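Local coordinates for methyl-accepting chemotaxis protein, putative (Geobacter sulfurreducens, PDB 3OOV), which probably senses signals in bacterial chemotaxis, its GAF domain being of a type that often binds small ligands, at residues 36-41 against 108-113; 47-52 against 102-107; 76-81 against 95-100. All coordinates share one frame; numbering follows the deposited sequence.

Contact 1: residues 36-41 against 108-113. With GOL (glycerol), chain C.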
# COMPACT_ATOMS: atom_id res chain seq x y z
N ARG A 36 15.42 -10.33 -7.94
CA ARG A 36 15.77 -10.60 -6.56
C ARG A 36 14.50 -10.81 -5.74
O ARG A 36 13.59 -9.98 -5.79
CB ARG A 36 16.56 -9.42 -5.97
CG ARG A 36 17.59 -8.90 -6.86
CD ARG A 36 18.95 -9.54 -6.67
NE ARG A 36 19.95 -8.88 -7.51
CZ ARG A 36 21.21 -8.61 -7.14
NH1 ARG A 36 21.66 -8.90 -5.91
NH2 ARG A 36 22.05 -8.00 -7.99
N VAL A 37 14.40 -11.94 -5.06
CA VAL A 37 13.23 -12.30 -4.30
C VAL A 37 13.75 -12.75 -2.95
O VAL A 37 14.47 -13.77 -2.84
CB VAL A 37 12.36 -13.39 -4.94
CG1 VAL A 37 11.15 -13.75 -4.02
CG2 VAL A 37 11.86 -12.90 -6.33
N ASN A 38 13.41 -11.93 -1.97
CA ASN A 38 13.88 -12.11 -0.60
C ASN A 38 12.67 -12.41 0.29
O ASN A 38 11.59 -11.76 0.18
CB ASN A 38 14.71 -10.91 -0.11
CG ASN A 38 15.94 -10.66 -0.99
OD1 ASN A 38 16.82 -11.53 -1.14
ND2 ASN A 38 15.97 -9.47 -1.65
N ILE A 39 12.79 -13.45 1.10
CA ILE A 39 11.69 -13.78 2.02
C ILE A 39 12.22 -13.92 3.45
O ILE A 39 13.14 -14.69 3.70
CB ILE A 39 10.93 -15.05 1.61
CG1 ILE A 39 10.47 -14.95 0.17
CG2 ILE A 39 9.70 -15.32 2.60
CD1 ILE A 39 9.87 -16.31 -0.37
N LEU A 40 11.65 -13.13 4.36
CA LEU A 40 12.08 -13.07 5.76
C LEU A 40 10.87 -13.38 6.63
O LEU A 40 9.76 -12.89 6.32
CB LEU A 40 12.62 -11.71 6.11
CG LEU A 40 13.83 -11.32 5.19
CD1 LEU A 40 13.35 -10.40 4.06
CD2 LEU A 40 14.99 -10.63 5.93
N MSE A 41 11.09 -14.19 7.67
CA MSE A 41 10.02 -14.66 8.59
C MSE A 41 10.28 -14.18 10.02
O MSE A 41 11.44 -14.24 10.51
CB MSE A 41 9.95 -16.19 8.53
CG MSE A 41 9.52 -16.64 7.12
SE MSE A 41 7.59 -16.19 6.74
CE MSE A 41 6.87 -17.33 8.07
N ARG A 108 23.85 -7.44 0.70
CA ARG A 108 23.71 -7.09 -0.72
C ARG A 108 22.31 -7.36 -1.24
O ARG A 108 21.78 -6.60 -2.06
CB ARG A 108 24.71 -7.86 -1.61
CG ARG A 108 26.14 -7.25 -1.62
CD ARG A 108 27.08 -8.06 -2.62
NE ARG A 108 27.25 -9.42 -2.10
CZ ARG A 108 26.88 -10.55 -2.67
NH1 ARG A 108 26.24 -10.58 -3.84
NH2 ARG A 108 27.13 -11.68 -2.03
N ALA A 109 21.69 -8.43 -0.73
CA ALA A 109 20.42 -8.90 -1.25
C ALA A 109 19.33 -7.88 -0.97
O ALA A 109 18.35 -7.88 -1.69
CB ALA A 109 20.05 -10.28 -0.63
N LEU A 110 19.53 -7.07 0.09
CA LEU A 110 18.63 -6.06 0.60
C LEU A 110 19.00 -4.62 0.20
O LEU A 110 18.30 -3.67 0.62
CB LEU A 110 18.56 -6.10 2.16
CG LEU A 110 18.05 -7.42 2.74
CD1 LEU A 110 17.84 -7.28 4.23
CD2 LEU A 110 16.71 -7.87 2.07
N ARG A 111 20.06 -4.45 -0.59
CA ARG A 111 20.51 -3.09 -0.90
C ARG A 111 19.88 -2.40 -2.13
O ARG A 111 20.40 -1.43 -2.57
CB ARG A 111 22.01 -3.08 -1.12
CG ARG A 111 22.81 -3.07 0.12
CD ARG A 111 24.24 -3.05 -0.36
NE ARG A 111 25.05 -3.08 0.83
CZ ARG A 111 26.30 -3.49 0.85
NH1 ARG A 111 26.90 -3.87 -0.27
NH2 ARG A 111 26.94 -3.50 2.01
N SER A 112 18.78 -2.88 -2.66
CA SER A 112 18.19 -2.21 -3.80
C SER A 112 17.72 -0.82 -3.38
O SER A 112 17.28 -0.62 -2.25
CB SER A 112 17.05 -3.04 -4.32
OG SER A 112 16.66 -2.58 -5.60
N LYS A 113 17.84 0.15 -4.27
CA LYS A 113 17.24 1.45 -4.01
C LYS A 113 15.81 1.54 -4.51
O LYS A 113 15.14 2.57 -4.33
CB LYS A 113 18.15 2.55 -4.65
CG LYS A 113 19.32 3.04 -3.70
CD LYS A 113 20.18 1.94 -3.08
CE LYS A 113 21.19 2.49 -2.03
NZ LYS A 113 21.30 1.50 -0.89
C1 GOL C . 14.93 -4.12 -0.65
O1 GOL C . 15.45 -4.06 0.66
C2 GOL C . 15.45 -5.43 -1.21
O2 GOL C . 16.79 -5.22 -1.68
C3 GOL C . 14.50 -5.77 -2.34
O3 GOL C . 14.74 -7.07 -2.84

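Contact 2: residues 47-52 against 102-107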
# COMPACT_ATOMS: atom_id res chain seq x y z
N THR A 47 10.01 -9.94 17.17
CA THR A 47 10.91 -8.80 17.28
C THR A 47 12.15 -8.97 16.44
O THR A 47 13.04 -8.13 16.49
CB THR A 47 11.39 -8.61 18.72
OG1 THR A 47 11.90 -9.84 19.18
CG2 THR A 47 10.20 -8.11 19.64
N SER A 48 12.26 -10.09 15.73
CA SER A 48 13.29 -10.20 14.67
C SER A 48 12.73 -10.90 13.46
O SER A 48 11.79 -11.70 13.56
CB SER A 48 14.48 -11.06 15.17
OG SER A 48 15.13 -10.39 16.24
N LEU A 49 13.44 -10.75 12.34
CA LEU A 49 13.17 -11.49 11.12
C LEU A 49 14.32 -12.42 10.75
O LEU A 49 15.44 -11.96 10.62
CB LEU A 49 13.04 -10.48 9.99
CG LEU A 49 11.78 -9.59 9.96
CD1 LEU A 49 11.99 -8.48 8.80
CD2 LEU A 49 10.47 -10.39 9.81
N SER A 50 14.05 -13.68 10.48
CA SER A 50 15.11 -14.47 10.00
C SER A 50 15.03 -14.59 8.44
O SER A 50 13.96 -14.56 7.82
CB SER A 50 15.21 -15.78 10.78
OG SER A 50 14.20 -16.64 10.35
N PHE A 51 16.19 -14.57 7.81
CA PHE A 51 16.24 -14.49 6.37
C PHE A 51 16.14 -15.94 5.86
O PHE A 51 17.04 -16.70 6.06
CB PHE A 51 17.55 -13.82 5.99
CG PHE A 51 17.55 -13.05 4.64
CD1 PHE A 51 18.33 -11.91 4.49
CD2 PHE A 51 16.83 -13.52 3.53
CE1 PHE A 51 18.35 -11.19 3.26
CE2 PHE A 51 16.85 -12.81 2.30
CZ PHE A 51 17.63 -11.71 2.14
N VAL A 52 15.05 -16.31 5.21
CA VAL A 52 14.74 -17.70 4.85
C VAL A 52 15.06 -18.08 3.40
O VAL A 52 15.62 -19.17 3.12
CB VAL A 52 13.24 -18.03 5.18
CG1 VAL A 52 12.85 -19.44 4.67
CG2 VAL A 52 13.02 -17.94 6.69
N SER A 102 22.32 -0.20 9.33
CA SER A 102 22.99 -1.42 9.90
C SER A 102 22.09 -2.14 10.91
O SER A 102 21.59 -1.49 11.80
CB SER A 102 24.31 -1.05 10.59
OG SER A 102 25.02 -2.28 10.77
N PRO A 103 21.94 -3.49 10.85
CA PRO A 103 22.70 -4.42 10.03
C PRO A 103 22.08 -4.71 8.67
O PRO A 103 22.73 -5.44 7.88
CB PRO A 103 22.74 -5.71 10.89
CG PRO A 103 21.34 -5.71 11.56
CD PRO A 103 21.14 -4.20 11.88
N TYR A 104 20.85 -4.22 8.40
CA TYR A 104 20.17 -4.55 7.12
C TYR A 104 21.02 -4.08 5.88
O TYR A 104 21.02 -4.73 4.83
CB TYR A 104 18.76 -3.94 7.04
CG TYR A 104 17.64 -4.53 7.93
CD1 TYR A 104 16.65 -5.33 7.37
CD2 TYR A 104 17.55 -4.23 9.30
CE1 TYR A 104 15.60 -5.84 8.14
CE2 TYR A 104 16.49 -4.72 10.09
CZ TYR A 104 15.54 -5.53 9.50
OH TYR A 104 14.51 -6.06 10.21
N ASP A 105 21.73 -2.98 6.00
CA ASP A 105 22.39 -2.40 4.84
C ASP A 105 23.79 -3.00 4.59
O ASP A 105 24.50 -2.58 3.68
CB ASP A 105 22.46 -0.88 4.99
CG ASP A 105 23.48 -0.42 6.03
OD1 ASP A 105 23.66 0.81 6.13
OD2 ASP A 105 24.10 -1.24 6.76
N ALA A 106 24.14 -4.01 5.39
CA ALA A 106 25.35 -4.81 5.18
C ALA A 106 25.02 -5.98 4.25
O ALA A 106 25.92 -6.71 3.85
CB ALA A 106 25.88 -5.36 6.55
N ILE A 107 23.73 -6.18 3.91
CA ILE A 107 23.35 -7.33 3.10
C ILE A 107 23.07 -6.89 1.64
O ILE A 107 22.09 -6.14 1.37
CB ILE A 107 22.13 -8.03 3.68
CG1 ILE A 107 22.20 -7.98 5.23
CG2 ILE A 107 21.86 -9.45 3.04
CD1 ILE A 107 21.96 -9.26 5.99

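Contact 3: residues 76-81 against 95-100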
# COMPACT_ATOMS: atom_id res chain seq x y z
N ILE A 76 11.09 -2.16 5.64
CA ILE A 76 10.73 -3.54 5.87
C ILE A 76 9.96 -3.68 7.18
O ILE A 76 8.91 -4.32 7.25
CB ILE A 76 11.96 -4.48 5.85
CG1 ILE A 76 12.49 -4.59 4.41
CG2 ILE A 76 11.58 -5.88 6.38
CD1 ILE A 76 13.89 -5.17 4.28
N THR A 77 10.49 -3.08 8.23
CA THR A 77 9.75 -3.04 9.49
C THR A 77 8.37 -2.37 9.35
O THR A 77 7.38 -2.83 9.96
CB THR A 77 10.59 -2.24 10.52
OG1 THR A 77 11.79 -2.97 10.71
CG2 THR A 77 9.84 -2.09 11.90
N LYS A 78 8.29 -1.29 8.57
CA LYS A 78 6.97 -0.63 8.40
C LYS A 78 6.01 -1.49 7.69
O LYS A 78 4.81 -1.50 8.06
CB LYS A 78 7.06 0.72 7.71
CG LYS A 78 7.60 1.79 8.62
CD LYS A 78 8.50 2.77 7.89
CE LYS A 78 7.67 3.68 7.03
NZ LYS A 78 6.67 4.42 7.95
N CYS A 79 6.48 -2.19 6.63
CA CYS A 79 5.62 -3.17 5.96
C CYS A 79 5.04 -4.19 6.97
O CYS A 79 3.81 -4.53 6.95
CB CYS A 79 6.42 -3.96 4.90
SG CYS A 79 5.44 -5.23 4.09
N PHE A 80 5.94 -4.75 7.78
CA PHE A 80 5.57 -5.81 8.72
C PHE A 80 4.53 -5.26 9.75
O PHE A 80 3.47 -5.88 9.97
CB PHE A 80 6.80 -6.30 9.47
CG PHE A 80 6.51 -7.44 10.41
CD1 PHE A 80 6.53 -8.77 9.94
CD2 PHE A 80 6.23 -7.19 11.76
CE1 PHE A 80 6.25 -9.82 10.80
CE2 PHE A 80 5.96 -8.23 12.64
CZ PHE A 80 6.00 -9.56 12.16
N THR A 81 4.83 -4.11 10.34
CA THR A 81 3.96 -3.47 11.36
C THR A 81 2.56 -3.07 10.81
O THR A 81 1.54 -3.32 11.43
CB THR A 81 4.73 -2.30 12.03
OG1 THR A 81 6.00 -2.80 12.50
CG2 THR A 81 4.09 -1.88 13.29
N PRO A 95 10.83 9.68 2.99
CA PRO A 95 11.43 10.13 4.26
C PRO A 95 12.55 9.20 4.70
O PRO A 95 12.57 8.01 4.33
CB PRO A 95 10.28 10.05 5.28
CG PRO A 95 9.00 10.00 4.46
CD PRO A 95 9.39 9.37 3.12
N THR A 96 13.45 9.79 5.49
CA THR A 96 14.66 9.19 6.03
C THR A 96 14.45 7.85 6.76
O THR A 96 15.21 6.94 6.59
CB THR A 96 15.33 10.22 6.94
OG1 THR A 96 15.72 11.31 6.10
CG2 THR A 96 16.60 9.70 7.57
N ASP A 97 13.39 7.75 7.54
CA ASP A 97 13.07 6.50 8.19
C ASP A 97 12.70 5.35 7.27
O ASP A 97 12.44 4.27 7.77
CB ASP A 97 12.12 6.66 9.44
CG ASP A 97 10.64 6.96 9.09
OD1 ASP A 97 10.12 6.88 7.94
OD2 ASP A 97 9.96 7.31 10.09
N PHE A 98 12.66 5.57 5.95
CA PHE A 98 12.48 4.46 5.03
C PHE A 98 13.78 3.69 4.82
O PHE A 98 13.72 2.49 4.60
CB PHE A 98 11.91 4.86 3.66
CG PHE A 98 10.42 5.09 3.66
CD1 PHE A 98 9.79 5.73 4.72
CD2 PHE A 98 9.64 4.71 2.57
CE1 PHE A 98 8.42 5.94 4.70
CE2 PHE A 98 8.27 4.95 2.53
CZ PHE A 98 7.66 5.55 3.60
N ARG A 99 14.93 4.35 4.93
CA ARG A 99 16.19 3.72 4.55
C ARG A 99 16.52 2.55 5.48
O ARG A 99 16.27 2.60 6.69
CB ARG A 99 17.40 4.69 4.62
CG ARG A 99 17.19 6.09 4.07
CD ARG A 99 17.23 6.22 2.58
NE ARG A 99 16.20 7.21 2.22
CZ ARG A 99 16.43 8.48 1.89
NH1 ARG A 99 17.67 8.96 1.84
NH2 ARG A 99 15.40 9.29 1.60
N LEU A 100 17.10 1.51 4.92
CA LEU A 100 17.71 0.48 5.73
C LEU A 100 18.95 0.99 6.46
O LEU A 100 19.72 1.73 5.90
CB LEU A 100 18.07 -0.70 4.86
CG LEU A 100 16.89 -1.32 4.15
CD1 LEU A 100 17.30 -2.61 3.35
CD2 LEU A 100 15.78 -1.59 5.12

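Contact 1: residues 36-41 against 108-113
On the loop-covered face of the sheet, where GAF domains commonly bind small ligands, the carboxamide of Asn-38 on the central strand 36-42 reaches across to the backbone of Ala-109, in the loop that runs from strand 86-88 to strand 115-122. Its ND2 lies 2.9 Å from Ala-109 O, but the N-H...O angle is only 121°, a weak hydrogen bond. The other branch of the Asn-38 amide, OD1, rests against the methyl CB of Ala-109 at 3.5 Å, and CD2 of Leu-110 comes up near ND2. CB of Asn-38 already points at the loop, and chi1 of -58°, with CG anti to the carbonyl carbon, sets where on that side the amide goes; Val-37 and Ile-39 turn to the other face.

That division of the sheet, helix 17-31 behind and the connecting loops with the short helix 74-82 in front, is the GAF fold. A glycerol, probably from the crystallisation liquor, lies here and may mark a ligand pocket. Asn-38 ND2 makes a second weak bond to glycerol O3. Glycerol O2 gives its proton to Ala-109 O at 3.1 Å and takes a much straighter bond from Ser-112 N, 3.2 Å long with an angle of 162°. Glycerol O1 donates to Leu-110 O at 2.9 Å. Ala-109 O accepts from the glycerol, from Arg-135 NH2 and, weakly, from Asn-38; Arg-135 NH1 bonds to Arg-108 O, and Asp-133 also binds the glycerol.

Farther out, the Arg-36 guanidinium approaches Arg-108 O obliquely, with NH1 4.5 Å away. Arg-36 NH1 hydrogen-bonds instead to Thr-57, and Arg-108 NH1 to the carbonyl of Ala-58. Within its own turn, Arg-108 O receives the backbone N of Arg-111.

Contact 2: residues 47-52 against 102-107
Phe-51 sends the CE1 corner of its ring against the CG2 methyl of Ile-107, 3.9 Å away, the two side chains sliding past each other in opposite directions. In GAF-fold terms this joins the loop-covered face of the antiparallel sheet, at strand 48-55, to the long connection between strands 86-88 and 115-122. The backbones stay well apart: the CA atoms of Phe-51 and Ile-107 are 10.6 Å from each other, so side chains alone bridge the gap. Phe-51 holds CG beside its carbonyl carbon (chi1 -153°), which carries CE1 across to the Ile-107 methyl, and the ring also meets Phe-60 edge-to-face. Ile-107 packs on Phe-60 and Val-65 as well, which makes the pair part of a wider apolar cluster.

Two residues back along the strand, Leu-49 points to the same face and crosses the side chain of Tyr-104 at about a right angle. Pro-103, after a cis peptide bond, comes just before the 3-10 turn 104-106, and its O accepts Ala-106 N at 3.2 Å. Only the far end of the Tyr-104 side chain, its hydroxyl, comes close to strand 48-55. The hydroxyl is tied to the carbonyl of Pro-68 on the edge strand 66-68, a bond that should limit how far the phenol can shift. Beside that bond, the CD1 methyl of Leu-49 sits 3.8 Å from Tyr-104 OH.

Contact 3: residues 76-81 against 95-100
Helix 74-82 lies beside the 3-10 turn 96-98, with CA atoms 8.2 Å apart at Lys-78 and Phe-98 and 8.1 Å apart at Ile-76 and Leu-100. Both elements belong to the connections of the GAF fold, the helix leading into strand 86-88 and the turn following it. Lys-78 has the largest share of the contact. Its chain is bent at chi2, chi3 and chi4, which brings the CE methylene, not the ammonium, to the Phe-98 ring at CE1, 3.3 Å away; the two side chains cross at about a right angle. Lys-78 NZ stays 4.2 Å from Asp-97 OD1, too far for a salt bridge, though the opposite charges probably still attract.

Phe-98 is held from several directions. Pro-95 CD lies 3.9 Å above one face toward the rim, Asp-97 OD1 stands at the edge in the ring plane, and the Tyr-94 ring meets it with nearly parallel planes. Asp-82 of the second subunit packs on it too, so the turn lies at the dimer interface. With Phe-98 replaced by an alanine, the Lys-78 CE methylene would probably lose the ring it rests on, and Pro-95 and Tyr-94 the partner they pack against. Deeper in, Ile-76, which also packs on Ile-117 and Val-129 of the sheet, extends its CD1 to within 4.1 Å of Leu-100 CD2.

From the N terminus, the chain lays down strand 36-42, then strand 48-55, then helix 74-82, and the long connection after strand 86-88 meets them in reverse order: 95-100 returns to the helix, 102-107 to the second strand, 108-113 to the first. Contact 3 therefore closes the innermost loop, contact 2 encloses it, and contact 1 encloses both, with no crossing. Contacts 1 and 2 lie on neighbouring strands, paired through Ile-39 and Val-52 among others. Contacts 2 and 3 meet where Leu-49 packs on Ile-76, while Leu-100 of contact 3 touches the backbone of Leu-110 in contact 1. Together they fasten one connection across sheet and helix.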